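Local atomic coordinates of uricase (Bacillus fastidiosus, PDB entry 4R8X), a protein that catalyses the oxidation of urate by molecular oxygen to 5-hydroxyisourate, the first step on the route to (S)-allantoin in purine degradation. Residues K114-D119 against F136-N141; A86-F91 against V144-E149; K26-S31 against A225-D230; V160-G165 against W206-Q211. One frame throughout, in Å; residues are numbered along the deposited sequence.

Contact 1 of 4, residues K114-D119 against F136-N141; sequences KEYAFD and FRKSRN
The carbonyl oxygen of A117 takes two hydrogen bonds from the neighbouring segment: S139 N meets A117 O at 2.8 Å from above the carbonyl plane, and K138 NZ, 3.1 Å from A117 O, lies in that plane on a lone pair. The setting is an antiparallel ladder between strands 108-125 and 135-138, an example of side chains reinforcing backbone pairing. F118 faces K138 as a non-hydrogen-bonded pair and D119 faces R137 as a hydrogen-bonded one, with D119 N to R137 O at 2.7 Å. F136 and R137 extend the sheet into the second subunit. K138 bends at chi2 (75°) and again at chi4, and this lays its chain across two rings. Its CD sits over F118 toward the rim, its CE lies 3.5 Å from the Y116 ring centroid, and NZ makes a cation-pi contact over the same face. NZ further donates to S139 O and a water. With a leucine in place of K138, A117 O would probably lose one donor and the Y116 face its cation. Y116 OH bonds E291 of the second subunit. On the other side of the ladder, R137 grips D119 OD2 in a side-on salt bridge, NE on its anti lone pair and NH2 from above the carboxylate plane, both at 2.9 Å. The same D119 OD2 accepts from a water at 2.6 Å, which also lies 2.8 Å from S139 OG.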
# COMPACT_ATOMS: atom_id res chain seq x y z
N LYS D 114 0.61 6.31 16.99
CA LYS D 114 -0.17 5.15 16.55
C LYS D 114 0.46 3.92 17.15
O LYS D 114 1.64 3.67 16.94
CB LYS D 114 -0.14 5.04 15.03
CG LYS D 114 -0.82 6.20 14.31
CD LYS D 114 -0.72 6.05 12.80
CE LYS D 114 -1.38 7.23 12.08
NZ LYS D 114 -1.16 7.19 10.61
N GLU D 115 -0.30 3.17 17.93
CA GLU D 115 0.22 1.96 18.57
C GLU D 115 0.78 1.03 17.51
O GLU D 115 0.23 0.95 16.41
CB GLU D 115 -0.88 1.24 19.34
CG GLU D 115 -0.42 -0.00 20.07
CD GLU D 115 -1.57 -0.81 20.62
OE1 GLU D 115 -2.65 -0.84 19.99
OE2 GLU D 115 -1.40 -1.41 21.69
N TYR D 116 1.89 0.40 17.86
CA TYR D 116 2.49 -0.67 17.06
C TYR D 116 2.05 -1.92 17.81
O TYR D 116 2.69 -2.34 18.78
CB TYR D 116 4.00 -0.48 17.09
CG TYR D 116 4.85 -1.31 16.13
CD1 TYR D 116 5.25 -0.79 14.90
CD2 TYR D 116 5.34 -2.56 16.50
CE1 TYR D 116 6.08 -1.52 14.04
CE2 TYR D 116 6.16 -3.29 15.66
CZ TYR D 116 6.53 -2.76 14.44
OH TYR D 116 7.36 -3.51 13.61
N ALA D 117 0.92 -2.48 17.38
CA ALA D 117 0.15 -3.42 18.17
C ALA D 117 0.64 -4.85 18.08
O ALA D 117 1.04 -5.32 16.99
CB ALA D 117 -1.30 -3.39 17.73
N PHE D 118 0.56 -5.54 19.21
CA PHE D 118 0.89 -6.97 19.28
C PHE D 118 -0.22 -7.74 19.96
O PHE D 118 -0.75 -7.30 20.98
CB PHE D 118 2.20 -7.19 20.05
CG PHE D 118 3.43 -6.93 19.23
CD1 PHE D 118 4.06 -5.69 19.27
CD2 PHE D 118 3.94 -7.92 18.40
CE1 PHE D 118 5.21 -5.46 18.50
CE2 PHE D 118 5.06 -7.69 17.64
CZ PHE D 118 5.70 -6.46 17.69
N ASP D 119 -0.55 -8.91 19.42
CA ASP D 119 -1.52 -9.81 20.03
C ASP D 119 -0.85 -10.86 20.88
O ASP D 119 0.21 -11.37 20.52
CB ASP D 119 -2.28 -10.59 18.95
CG ASP D 119 -3.25 -9.74 18.17
OD1 ASP D 119 -3.86 -8.81 18.74
OD2 ASP D 119 -3.43 -10.06 16.98
N PHE D 136 4.79 -13.05 20.53
CA PHE D 136 3.61 -12.23 20.23
C PHE D 136 3.47 -12.02 18.74
O PHE D 136 4.46 -11.96 18.02
CB PHE D 136 3.69 -10.88 20.96
CG PHE D 136 3.86 -11.02 22.45
CD1 PHE D 136 2.76 -11.13 23.28
CD2 PHE D 136 5.13 -11.06 23.01
CE1 PHE D 136 2.91 -11.27 24.65
CE2 PHE D 136 5.29 -11.20 24.39
CZ PHE D 136 4.18 -11.30 25.21
N ARG D 137 2.23 -11.94 18.27
CA ARG D 137 1.96 -11.64 16.87
C ARG D 137 1.89 -10.15 16.63
O ARG D 137 1.16 -9.45 17.34
CB ARG D 137 0.64 -12.26 16.45
CG ARG D 137 0.16 -11.74 15.12
CD ARG D 137 -1.09 -12.45 14.59
NE ARG D 137 -2.28 -12.22 15.39
CZ ARG D 137 -3.46 -12.75 15.10
NH1 ARG D 137 -3.59 -13.55 14.05
NH2 ARG D 137 -4.51 -12.51 15.86
N LYS D 138 2.62 -9.64 15.65
CA LYS D 138 2.43 -8.26 15.24
C LYS D 138 1.07 -8.12 14.59
O LYS D 138 0.82 -8.73 13.56
CB LYS D 138 3.48 -7.85 14.21
CG LYS D 138 3.22 -6.49 13.63
CD LYS D 138 3.57 -5.45 14.64
CE LYS D 138 3.12 -4.05 14.16
NZ LYS D 138 1.71 -3.71 14.44
N SER D 139 0.19 -7.31 15.17
CA SER D 139 -1.15 -7.20 14.62
C SER D 139 -1.30 -6.07 13.62
O SER D 139 -0.89 -4.93 13.87
CB SER D 139 -2.17 -7.01 15.72
OG SER D 139 -3.45 -6.85 15.12
N ARG D 140 -1.92 -6.39 12.49
CA ARG D 140 -2.23 -5.39 11.48
C ARG D 140 -3.71 -5.01 11.53
O ARG D 140 -4.23 -4.41 10.60
CB ARG D 140 -1.88 -5.89 10.07
CG ARG D 140 -0.40 -5.76 9.74
CD ARG D 140 0.37 -6.94 10.27
NE ARG D 140 0.27 -8.06 9.36
CZ ARG D 140 0.41 -9.34 9.71
NH1 ARG D 140 0.63 -9.68 10.97
NH2 ARG D 140 0.31 -10.28 8.80
N ASN D 141 -4.36 -5.36 12.64
CA ASN D 141 -5.76 -5.00 12.84
C ASN D 141 -5.90 -3.65 13.55
O ASN D 141 -5.07 -2.75 13.36
CB ASN D 141 -6.50 -6.12 13.57
CG ASN D 141 -6.56 -7.39 12.74
OD1 ASN D 141 -6.61 -7.32 11.52
ND2 ASN D 141 -6.56 -8.54 13.41
O HOH W 1 -0.22 -1.44 15.03
O HOH W 2 -5.28 -8.98 15.56

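Contact 2 of 4, residues A86-F91 against V144-E149; sequences ATLEGF and VTATVE. Unlike the reference sequence in segment 144-149: V144 (reference Ala).
L88 opens helix 88-102 and lies directly against strand 143-153, the kind of helix-on-sheet layering from which the uricase fold is built. Just before it, T87 caps the helix: its OG1 accepts from G90 N at 2.9 Å. The L88 side chain leaves with CG anti to the backbone N (chi1 -172°), which carries CD2 down onto the strand. There CD2 meets A146 CB at 3.7 Å and V144 CG1 at 4.1 Å; the valine at 144 stands where the reference sequence has alanine. E89 comes next and plays two roles. Its CG rests 3.9 Å from A146 CB, and its backbone O lies beside V148 CG2. Then the chain bends at chi2 (92°), and OE1 accepts from a water at 2.9 Å that also donates to T145 O at 3.0 Å. The carboxylate has further partners, Y222 OH on OE2 and S164 OG on OE1. At G90 a CB would run into T87 OG1, so the lack of a side chain suits the close cap. No hydrogen bond joins the two segments directly. The direct cohesion is apolar, centred on the small A146; the polar link passes through a water, and the buried E89 carboxylate is satisfied by that water and two hydroxyls.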
# COMPACT_ATOMS: atom_id res chain seq x y z
N ALA D 86 1.86 3.75 32.27
CA ALA D 86 1.33 2.56 31.59
C ALA D 86 0.43 2.87 30.41
O ALA D 86 -0.16 1.95 29.84
CB ALA D 86 0.58 1.68 32.57
N THR D 87 0.30 4.14 30.05
CA THR D 87 -0.65 4.54 29.00
C THR D 87 0.01 5.37 27.91
O THR D 87 1.01 6.05 28.13
CB THR D 87 -1.87 5.34 29.54
OG1 THR D 87 -1.47 6.69 29.84
CG2 THR D 87 -2.47 4.68 30.76
N LEU D 88 -0.58 5.31 26.72
CA LEU D 88 -0.05 6.05 25.59
C LEU D 88 -0.16 7.55 25.85
O LEU D 88 0.79 8.30 25.62
CB LEU D 88 -0.82 5.67 24.32
CG LEU D 88 -0.27 6.23 23.01
CD1 LEU D 88 1.20 5.88 22.83
CD2 LEU D 88 -1.07 5.67 21.85
N GLU D 89 -1.32 7.98 26.35
CA GLU D 89 -1.54 9.39 26.65
C GLU D 89 -0.60 9.90 27.72
O GLU D 89 -0.13 11.04 27.64
CB GLU D 89 -2.98 9.63 27.10
CG GLU D 89 -4.05 9.28 26.08
CD GLU D 89 -4.57 7.86 26.22
OE1 GLU D 89 -5.71 7.62 25.79
OE2 GLU D 89 -3.87 6.98 26.77
N GLY D 90 -0.35 9.08 28.73
CA GLY D 90 0.61 9.40 29.78
C GLY D 90 1.98 9.62 29.20
O GLY D 90 2.64 10.61 29.49
N PHE D 91 2.42 8.70 28.34
CA PHE D 91 3.74 8.84 27.74
C PHE D 91 3.86 10.11 26.89
O PHE D 91 4.84 10.83 26.99
CB PHE D 91 4.08 7.62 26.90
CG PHE D 91 5.42 7.72 26.22
CD1 PHE D 91 6.58 7.85 26.97
CD2 PHE D 91 5.51 7.72 24.83
CE1 PHE D 91 7.81 7.96 26.35
CE2 PHE D 91 6.73 7.83 24.20
CZ PHE D 91 7.90 7.94 24.96
N VAL D 144 -4.46 1.33 18.90
CA VAL D 144 -4.71 2.46 19.77
C VAL D 144 -4.05 3.72 19.23
O VAL D 144 -2.95 3.69 18.70
CB VAL D 144 -4.18 2.16 21.18
CG1 VAL D 144 -4.43 3.33 22.13
CG2 VAL D 144 -4.83 0.90 21.73
N THR D 145 -4.74 4.85 19.39
CA THR D 145 -4.19 6.13 18.99
C THR D 145 -4.25 7.13 20.15
O THR D 145 -5.06 6.99 21.07
CB THR D 145 -4.95 6.73 17.78
OG1 THR D 145 -6.33 6.92 18.12
CG2 THR D 145 -4.85 5.78 16.57
N ALA D 146 -3.38 8.14 20.10
CA ALA D 146 -3.45 9.26 21.04
C ALA D 146 -2.71 10.47 20.49
O ALA D 146 -1.79 10.33 19.69
CB ALA D 146 -2.88 8.86 22.41
N THR D 147 -3.14 11.65 20.92
CA THR D 147 -2.44 12.90 20.65
C THR D 147 -2.42 13.71 21.92
O THR D 147 -3.42 13.78 22.63
CB THR D 147 -3.15 13.74 19.56
OG1 THR D 147 -3.10 13.05 18.31
CG2 THR D 147 -2.49 15.09 19.38
N VAL D 148 -1.27 14.30 22.23
CA VAL D 148 -1.21 15.29 23.28
C VAL D 148 -0.41 16.49 22.80
O VAL D 148 0.67 16.34 22.26
CB VAL D 148 -0.57 14.74 24.58
CG1 VAL D 148 -0.55 15.84 25.65
CG2 VAL D 148 -1.35 13.54 25.09
N GLU D 149 -0.97 17.69 22.97
CA GLU D 149 -0.21 18.89 22.70
C GLU D 149 -0.21 19.75 23.96
O GLU D 149 -1.25 19.98 24.57
CB GLU D 149 -0.78 19.68 21.51
CG GLU D 149 0.07 20.89 21.13
CD GLU D 149 -0.30 21.53 19.79
OE1 GLU D 149 -1.03 20.91 19.00
OE2 GLU D 149 0.16 22.65 19.52
O HOH W 3 -5.98 5.70 23.64

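Contact 3 of 4, residues K26-S31 against A225-D230; sequences KQIPES and AEQVRD
D230, on the helix 225-238, meets the type I beta turn from I28 to S31, and its side chain can be followed atom by atom as an example of how a helix receives a loop from a distant part of the chain. Its CB lies 3.4 Å from E30 O and 3.6 Å from S31 CB, so the first carbon already packs against the end of the turn. CG stands beside the backbone N (chi1 -69°), a rotation that brings OD2 up to S31 OG. OD2 accepts from S31 OG at 2.6 Å through its anti lone pair, the one pointing away from OD1. OD1 is met from above the carboxylate plane by R229 NE at 2.9 Å, a salt bridge within the helix. S31 OG in turn accepts from F33 N, just beyond the turn. With alanine in place of D230, the S31 hydroxyl would probably lose its acceptor and R229 NE this charged mate.

One helical turn earlier, Q227 reaches further along the same loop. I28 CD1 touches Q227 CB at 4.2 Å, and the I28 side chain also touches I231 of the same helix. The tip of E30 turns away to a salt bridge with R258 on helix 244-258, so the loop spans two helices. Q227 itself runs extended beyond CG, and its NE2 gives K26 O a weak, strongly bent bond (N-H...O 120°). On the amide's other side, a water accepts from K26 N at 2.9 Å and lies 2.8 Å from Q227 OE1.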
# COMPACT_ATOMS: atom_id res chain seq x y z
N LYS D 26 -11.86 -0.44 34.84
CA LYS D 26 -13.24 -0.61 35.26
C LYS D 26 -13.85 -1.84 34.60
O LYS D 26 -13.72 -2.02 33.39
CB LYS D 26 -14.05 0.64 34.90
CG LYS D 26 -15.51 0.61 35.34
CD LYS D 26 -16.27 1.77 34.72
CE LYS D 26 -17.45 2.19 35.57
NZ LYS D 26 -17.00 2.88 36.81
N GLN D 27 -14.50 -2.69 35.39
CA GLN D 27 -15.20 -3.83 34.84
C GLN D 27 -16.51 -3.38 34.19
O GLN D 27 -17.27 -2.61 34.78
CB GLN D 27 -15.49 -4.88 35.92
CG GLN D 27 -14.23 -5.53 36.48
CD GLN D 27 -14.51 -6.87 37.13
OE1 GLN D 27 -13.72 -7.81 37.01
NE2 GLN D 27 -15.64 -6.97 37.82
N ILE D 28 -16.74 -3.84 32.96
CA ILE D 28 -17.98 -3.54 32.24
C ILE D 28 -18.54 -4.81 31.61
O ILE D 28 -17.78 -5.74 31.32
CB ILE D 28 -17.78 -2.44 31.16
CG1 ILE D 28 -16.78 -2.88 30.08
CG2 ILE D 28 -17.35 -1.12 31.80
CD1 ILE D 28 -16.72 -1.93 28.91
N PRO D 29 -19.86 -4.85 31.38
CA PRO D 29 -20.51 -6.06 30.84
C PRO D 29 -20.06 -6.40 29.42
O PRO D 29 -20.12 -7.57 29.03
CB PRO D 29 -22.00 -5.70 30.84
CG PRO D 29 -22.14 -4.62 31.84
CD PRO D 29 -20.86 -3.84 31.80
N GLU D 30 -19.63 -5.40 28.66
CA GLU D 30 -19.29 -5.60 27.25
C GLU D 30 -17.90 -6.19 27.01
O GLU D 30 -17.55 -6.49 25.87
CB GLU D 30 -19.40 -4.28 26.48
CG GLU D 30 -20.83 -3.77 26.29
CD GLU D 30 -21.40 -3.10 27.53
OE1 GLU D 30 -20.63 -2.74 28.45
OE2 GLU D 30 -22.64 -2.94 27.57
N SER D 31 -17.10 -6.33 28.06
CA SER D 31 -15.67 -6.60 27.89
C SER D 31 -15.08 -7.43 29.03
O SER D 31 -15.51 -7.33 30.17
CB SER D 31 -14.90 -5.28 27.78
OG SER D 31 -13.51 -5.48 27.53
N ALA D 225 -8.75 1.70 25.13
CA ALA D 225 -9.30 1.59 23.78
C ALA D 225 -9.88 0.21 23.51
O ALA D 225 -10.86 0.07 22.79
CB ALA D 225 -8.25 1.96 22.72
N GLU D 226 -9.28 -0.82 24.10
CA GLU D 226 -9.77 -2.18 23.93
C GLU D 226 -11.16 -2.36 24.50
O GLU D 226 -11.97 -3.14 23.97
CB GLU D 226 -8.80 -3.17 24.57
CG GLU D 226 -7.49 -3.33 23.80
CD GLU D 226 -6.41 -2.32 24.18
OE1 GLU D 226 -5.27 -2.50 23.72
OE2 GLU D 226 -6.69 -1.36 24.93
N GLN D 227 -11.45 -1.66 25.59
CA GLN D 227 -12.79 -1.71 26.18
C GLN D 227 -13.81 -1.07 25.24
O GLN D 227 -14.92 -1.57 25.07
CB GLN D 227 -12.82 -1.00 27.52
CG GLN D 227 -11.97 -1.65 28.57
CD GLN D 227 -12.02 -0.90 29.89
OE1 GLN D 227 -11.47 0.19 30.02
NE2 GLN D 227 -12.70 -1.48 30.86
N VAL D 228 -13.41 0.04 24.63
CA VAL D 228 -14.26 0.75 23.70
C VAL D 228 -14.52 -0.11 22.47
O VAL D 228 -15.66 -0.19 21.99
CB VAL D 228 -13.63 2.10 23.32
CG1 VAL D 228 -14.39 2.76 22.19
CG2 VAL D 228 -13.60 3.04 24.54
N ARG D 229 -13.48 -0.77 21.96
CA ARG D 229 -13.61 -1.71 20.85
C ARG D 229 -14.62 -2.81 21.20
O ARG D 229 -15.48 -3.16 20.40
CB ARG D 229 -12.23 -2.29 20.51
CG ARG D 229 -12.17 -3.24 19.32
CD ARG D 229 -12.35 -4.70 19.74
NE ARG D 229 -11.57 -5.04 20.92
CZ ARG D 229 -10.26 -5.30 20.90
NH1 ARG D 229 -9.58 -5.25 19.76
NH2 ARG D 229 -9.63 -5.61 22.03
N ASP D 230 -14.50 -3.36 22.41
CA ASP D 230 -15.43 -4.40 22.86
C ASP D 230 -16.86 -3.89 22.99
O ASP D 230 -17.80 -4.63 22.70
CB ASP D 230 -14.96 -5.02 24.17
CG ASP D 230 -13.70 -5.85 24.01
OD1 ASP D 230 -13.35 -6.20 22.86
OD2 ASP D 230 -13.07 -6.15 25.04
O HOH W 4 -11.59 1.40 32.58

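Contact 4 of 4, residues V160-G165 against W206-Q211; sequences VEQASG and WAYENQ
S164 and W206 meet where strands 156-173 and 198-208 are antiparallel neighbours, and Q162 meets Q211 just past the second strand; each pair has one direct hydrogen bond. W206 N donates to S164 O at 3.0 Å. Q162 NE2 gives Q211 O a nearly straight bond of 2.9 Å (N-H...O 167°); the oxygen lies in the plane of the Q162 amide, while the donor stands above the Q211 carbonyl plane. The two glutamine side chains slide past each other in opposite directions.

Ring packing forms the second group. W206 holds CG between its backbone N and carbonyl carbon (chi1 48°), which turns the indole over the strand. S164 CB comes within 3.2 Å of W206 NE1 over one face, and G165 CA makes a CH-pi contact, 3.9 Å from the centroid of the six-membered ring. Y208 presents its edge to S164 OG.

Waters make the third. One joins Q162 OE1 to Y208 N, and another donates to both S164 OG and W206 O. S164 OG also pairs with E89, and Y208 OH with V223 N.

The chemistry is mixed: few direct bonds, with waters serving polar atoms between the strands and an indole face pressed on small residues.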
# COMPACT_ATOMS: atom_id res chain seq x y z
N VAL D 160 -3.30 21.61 25.57
CA VAL D 160 -4.20 22.34 24.68
C VAL D 160 -4.94 21.41 23.72
O VAL D 160 -5.93 21.80 23.12
CB VAL D 160 -3.48 23.49 23.92
CG1 VAL D 160 -3.04 24.58 24.90
CG2 VAL D 160 -2.31 22.96 23.13
N GLU D 161 -4.46 20.18 23.58
CA GLU D 161 -5.24 19.14 22.91
C GLU D 161 -4.92 17.78 23.52
O GLU D 161 -3.76 17.46 23.74
CB GLU D 161 -4.98 19.10 21.40
CG GLU D 161 -5.74 17.95 20.73
CD GLU D 161 -5.72 17.98 19.21
OE1 GLU D 161 -5.13 18.92 18.63
OE2 GLU D 161 -6.31 17.06 18.60
N GLN D 162 -5.96 16.99 23.78
CA GLN D 162 -5.80 15.60 24.18
C GLN D 162 -6.78 14.76 23.38
O GLN D 162 -7.97 15.06 23.35
CB GLN D 162 -6.02 15.43 25.69
CG GLN D 162 -5.70 14.04 26.24
CD GLN D 162 -6.08 13.92 27.70
OE1 GLN D 162 -7.26 14.00 28.04
NE2 GLN D 162 -5.09 13.75 28.57
N ALA D 163 -6.27 13.72 22.71
CA ALA D 163 -7.11 12.79 21.97
C ALA D 163 -6.76 11.36 22.34
O ALA D 163 -5.60 11.06 22.64
CB ALA D 163 -6.95 13.00 20.46
N SER D 164 -7.76 10.49 22.29
CA SER D 164 -7.61 9.06 22.56
C SER D 164 -8.49 8.36 21.56
O SER D 164 -9.59 8.81 21.27
CB SER D 164 -8.12 8.70 23.96
OG SER D 164 -7.46 9.46 24.94
N GLY D 165 -8.02 7.24 21.03
CA GLY D 165 -8.86 6.51 20.09
C GLY D 165 -8.45 5.09 19.80
O GLY D 165 -7.42 4.60 20.25
N TRP D 206 -12.46 9.56 21.88
CA TRP D 206 -13.16 10.08 23.05
C TRP D 206 -12.35 11.18 23.73
O TRP D 206 -11.15 11.31 23.49
CB TRP D 206 -13.50 8.95 24.05
CG TRP D 206 -12.34 8.05 24.36
CD1 TRP D 206 -11.48 8.15 25.42
CD2 TRP D 206 -11.91 6.93 23.58
NE1 TRP D 206 -10.54 7.14 25.35
CE2 TRP D 206 -10.78 6.38 24.24
CE3 TRP D 206 -12.38 6.32 22.41
CZ2 TRP D 206 -10.11 5.26 23.75
CZ3 TRP D 206 -11.70 5.22 21.92
CH2 TRP D 206 -10.58 4.70 22.59
N ALA D 207 -13.03 11.97 24.55
CA ALA D 207 -12.39 13.04 25.32
C ALA D 207 -12.78 12.89 26.78
O ALA D 207 -13.90 12.51 27.08
CB ALA D 207 -12.81 14.42 24.81
N TYR D 208 -11.84 13.22 27.66
CA TYR D 208 -12.06 13.15 29.10
C TYR D 208 -12.48 14.50 29.67
O TYR D 208 -11.95 15.55 29.28
CB TYR D 208 -10.75 12.77 29.80
CG TYR D 208 -10.29 11.33 29.62
CD1 TYR D 208 -9.56 10.94 28.51
CD2 TYR D 208 -10.54 10.39 30.61
CE1 TYR D 208 -9.12 9.62 28.37
CE2 TYR D 208 -10.10 9.09 30.49
CZ TYR D 208 -9.40 8.70 29.37
OH TYR D 208 -8.95 7.40 29.25
N GLU D 209 -13.42 14.47 30.61
CA GLU D 209 -13.76 15.67 31.39
C GLU D 209 -12.54 16.13 32.18
O GLU D 209 -12.24 17.33 32.24
CB GLU D 209 -14.93 15.39 32.33
CG GLU D 209 -15.42 16.61 33.11
CD GLU D 209 -16.52 16.28 34.10
OE1 GLU D 209 -16.93 15.10 34.16
OE2 GLU D 209 -16.98 17.19 34.80
N ASN D 210 -11.85 15.18 32.79
CA ASN D 210 -10.66 15.45 33.58
C ASN D 210 -9.48 14.80 32.88
O ASN D 210 -9.28 13.59 32.99
CB ASN D 210 -10.81 14.91 35.00
CG ASN D 210 -9.69 15.34 35.92
OD1 ASN D 210 -9.51 16.53 36.19
ND2 ASN D 210 -8.92 14.38 36.41
N GLN D 211 -8.72 15.61 32.16
CA GLN D 211 -7.69 15.12 31.25
C GLN D 211 -6.62 14.29 31.94
O GLN D 211 -6.05 13.39 31.33
CB GLN D 211 -7.07 16.28 30.46
CG GLN D 211 -8.02 16.89 29.44
CD GLN D 211 -7.46 18.11 28.75
OE1 GLN D 211 -6.64 18.85 29.32
NE2 GLN D 211 -7.89 18.34 27.52
O HOH W 5 -9.30 14.14 26.51
O HOH W 6 -9.58 16.68 25.74
O HOH W 7 -8.84 11.93 24.94
O HOH W 8 -10.39 12.17 20.97

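How the contacts relate
Contacts 1, 2 and 4 follow one another across the main sheet, with strand 143-153 in the middle. E115 N of contact 1 lies 2.8 Å from V144 O of contact 2, a probable hydrogen bond. Contacts 2 and 4 are closest, with centres about 10 Å apart, and E149 O and V160 N, 2.8 Å apart, probably bond where the strands pair. Contact 3 packs against contacts 2 and 4: A225 CB touches V144 CG2 at 3.7 Å, and A225 CA meets W206 CH2 at 3.6 Å. Along the chain, the loop closed by contact 3 encloses the other three. All four lie away from the predicted urate-binding residues F179, R196, Q245 and N271.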